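PDB 3TC9: IPT/TIG domain-containing protein, which is of unknown function but, with a six-bladed beta-propeller and an immunoglobulin-like IPT/TIG domain, probably serves as an auxiliary nutrient-binding protein. Local coordinates for residues Arg182-Trp186 against Cys228-Thr233. Residues are numbered along the deposited sequence; the frame is centred on the assembly and turned at random.
Sequences RTICW and CNGAET. With EDO (1,2-ethanediol), chain U.
Thr-183 OG1 accepts a nearly straight hydrogen bond from Ala-231 N (2.9 Å, N-H...O angle 168°) and makes a weak one with Thr-196 OG1, so two groups hold this buried hydroxyl. The bond ties together the first strands of two successive blades of the six-bladed beta-propeller, 181-186 and 231-233. Their short axes run nearly parallel, 6.1 Å at closest approach, yet both hydrogen bonds between the segments use a threonine hydroxyl, and backbone bonds go to each blade's own next strand (Thr-183 with Thr-196, Glu-232 with Tyr-241). With Thr-183 OG1 between the backbone N and the carbonyl carbon (chi1 62°), the hydroxyl faces the Ala-231 amide while CG2 rests 3.6 Å from Gly-230 CA, where a beta carbon on the glycine would clash. Next door, Arg-182 CB packs on Asn-229 O at 3.5 Å, and its bent chain runs alongside Asn-229, with the guanidinium plane turned 49° from the amide. Arg-182 NH1 forms salt bridges with Asp-198 and Glu-272; Asp-198 also accepts a hydrogen bond from Asn-229 ND2. Replacing Arg-182 with an alanine would probably leave both carboxylates without this cationic mate and open a gap beside Asn-229. Further along, Cys-185 SG lies over strand 231-233, 3.7 Å from both Ala-231 O and Glu-232 CA. At the far end Thr-233 OG1 donates to Trp-186 O over 2.6 Å, tilted out of the carbonyl plane, while its CG2 lies 3.3 Å from the same oxygen.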
# COMPACT_ATOMS: atom_id res chain seq x y z
N ARG B 182 -31.92 -5.25 -5.90
CA ARG B 182 -30.78 -6.15 -5.84
C ARG B 182 -29.42 -5.47 -5.87
O ARG B 182 -28.52 -5.88 -5.13
CB ARG B 182 -30.85 -7.16 -7.01
CG ARG B 182 -32.10 -8.05 -7.00
CD ARG B 182 -32.22 -8.89 -5.73
NE ARG B 182 -31.05 -9.73 -5.52
CZ ARG B 182 -30.95 -11.00 -5.90
NH1 ARG B 182 -31.98 -11.61 -6.49
NH2 ARG B 182 -29.85 -11.69 -5.67
N THR B 183 -29.22 -4.51 -6.77
CA THR B 183 -27.93 -3.86 -6.94
C THR B 183 -28.05 -2.37 -7.15
O THR B 183 -29.14 -1.85 -7.38
CB THR B 183 -27.13 -4.49 -8.16
OG1 THR B 183 -27.83 -4.30 -9.40
CG2 THR B 183 -26.74 -5.95 -7.97
N ILE B 184 -26.87 -1.72 -7.08
CA ILE B 184 -26.55 -0.32 -7.33
C ILE B 184 -25.34 -0.26 -8.21
O ILE B 184 -24.31 -0.88 -7.89
CB ILE B 184 -26.26 0.54 -6.05
CG1 ILE B 184 -27.18 0.26 -4.89
CG2 ILE B 184 -26.10 2.05 -6.36
CD1 ILE B 184 -26.44 0.24 -3.58
N CYS B 185 -25.43 0.53 -9.27
CA CYS B 185 -24.27 0.86 -10.07
C CYS B 185 -24.45 2.30 -10.60
O CYS B 185 -25.46 2.95 -10.31
CB CYS B 185 -23.97 -0.15 -11.17
SG CYS B 185 -25.28 -0.38 -12.40
N TRP B 186 -23.40 2.83 -11.21
CA TRP B 186 -23.36 4.23 -11.60
C TRP B 186 -23.01 4.38 -13.05
O TRP B 186 -22.25 3.57 -13.60
CB TRP B 186 -22.30 4.96 -10.75
CG TRP B 186 -22.54 4.85 -9.26
CD1 TRP B 186 -22.16 3.82 -8.44
CD2 TRP B 186 -23.24 5.79 -8.44
NE1 TRP B 186 -22.58 4.07 -7.15
CE2 TRP B 186 -23.25 5.27 -7.12
CE3 TRP B 186 -23.86 7.02 -8.69
CZ2 TRP B 186 -23.85 5.95 -6.06
CZ3 TRP B 186 -24.46 7.69 -7.63
CH2 TRP B 186 -24.43 7.16 -6.33
N CYS B 228 -34.61 -9.97 -13.00
CA CYS B 228 -33.27 -9.42 -13.10
C CYS B 228 -32.66 -9.42 -11.70
O CYS B 228 -33.23 -8.84 -10.78
CB CYS B 228 -33.32 -8.02 -13.70
SG CYS B 228 -31.70 -7.28 -13.98
N ASN B 229 -31.49 -10.08 -11.54
CA ASN B 229 -30.84 -10.21 -10.23
C ASN B 229 -29.70 -9.22 -10.03
O ASN B 229 -28.96 -9.31 -9.05
CB ASN B 229 -30.32 -11.65 -10.03
CG ASN B 229 -31.28 -12.70 -10.54
OD1 ASN B 229 -30.96 -13.42 -11.47
ND2 ASN B 229 -32.49 -12.75 -10.01
N GLY B 230 -29.57 -8.26 -10.93
CA GLY B 230 -28.54 -7.24 -10.81
C GLY B 230 -28.07 -6.70 -12.13
O GLY B 230 -28.17 -7.37 -13.16
N ALA B 231 -27.54 -5.48 -12.08
CA ALA B 231 -26.97 -4.79 -13.24
C ALA B 231 -25.64 -4.17 -12.84
O ALA B 231 -25.38 -3.97 -11.64
CB ALA B 231 -27.94 -3.74 -13.77
N GLU B 232 -24.77 -3.90 -13.82
CA GLU B 232 -23.43 -3.36 -13.58
C GLU B 232 -22.94 -2.65 -14.84
O GLU B 232 -23.10 -3.18 -15.93
CB GLU B 232 -22.49 -4.52 -13.17
CG GLU B 232 -20.99 -4.24 -13.19
CD GLU B 232 -20.38 -3.45 -12.05
OE1 GLU B 232 -20.92 -2.38 -11.70
OE2 GLU B 232 -19.28 -3.86 -11.59
N THR B 233 -22.33 -1.47 -14.67
CA THR B 233 -21.76 -0.72 -15.78
C THR B 233 -20.29 -1.06 -15.96
O THR B 233 -19.63 -1.42 -14.98
CB THR B 233 -21.93 0.80 -15.56
OG1 THR B 233 -21.49 1.12 -14.24
CG2 THR B 233 -23.35 1.27 -15.77
C1 EDO U . -28.17 -9.30 -3.74
O1 EDO U . -28.15 -8.30 -4.74
C2 EDO U . -26.71 -9.59 -3.40
O2 EDO U . -26.46 -9.29 -2.02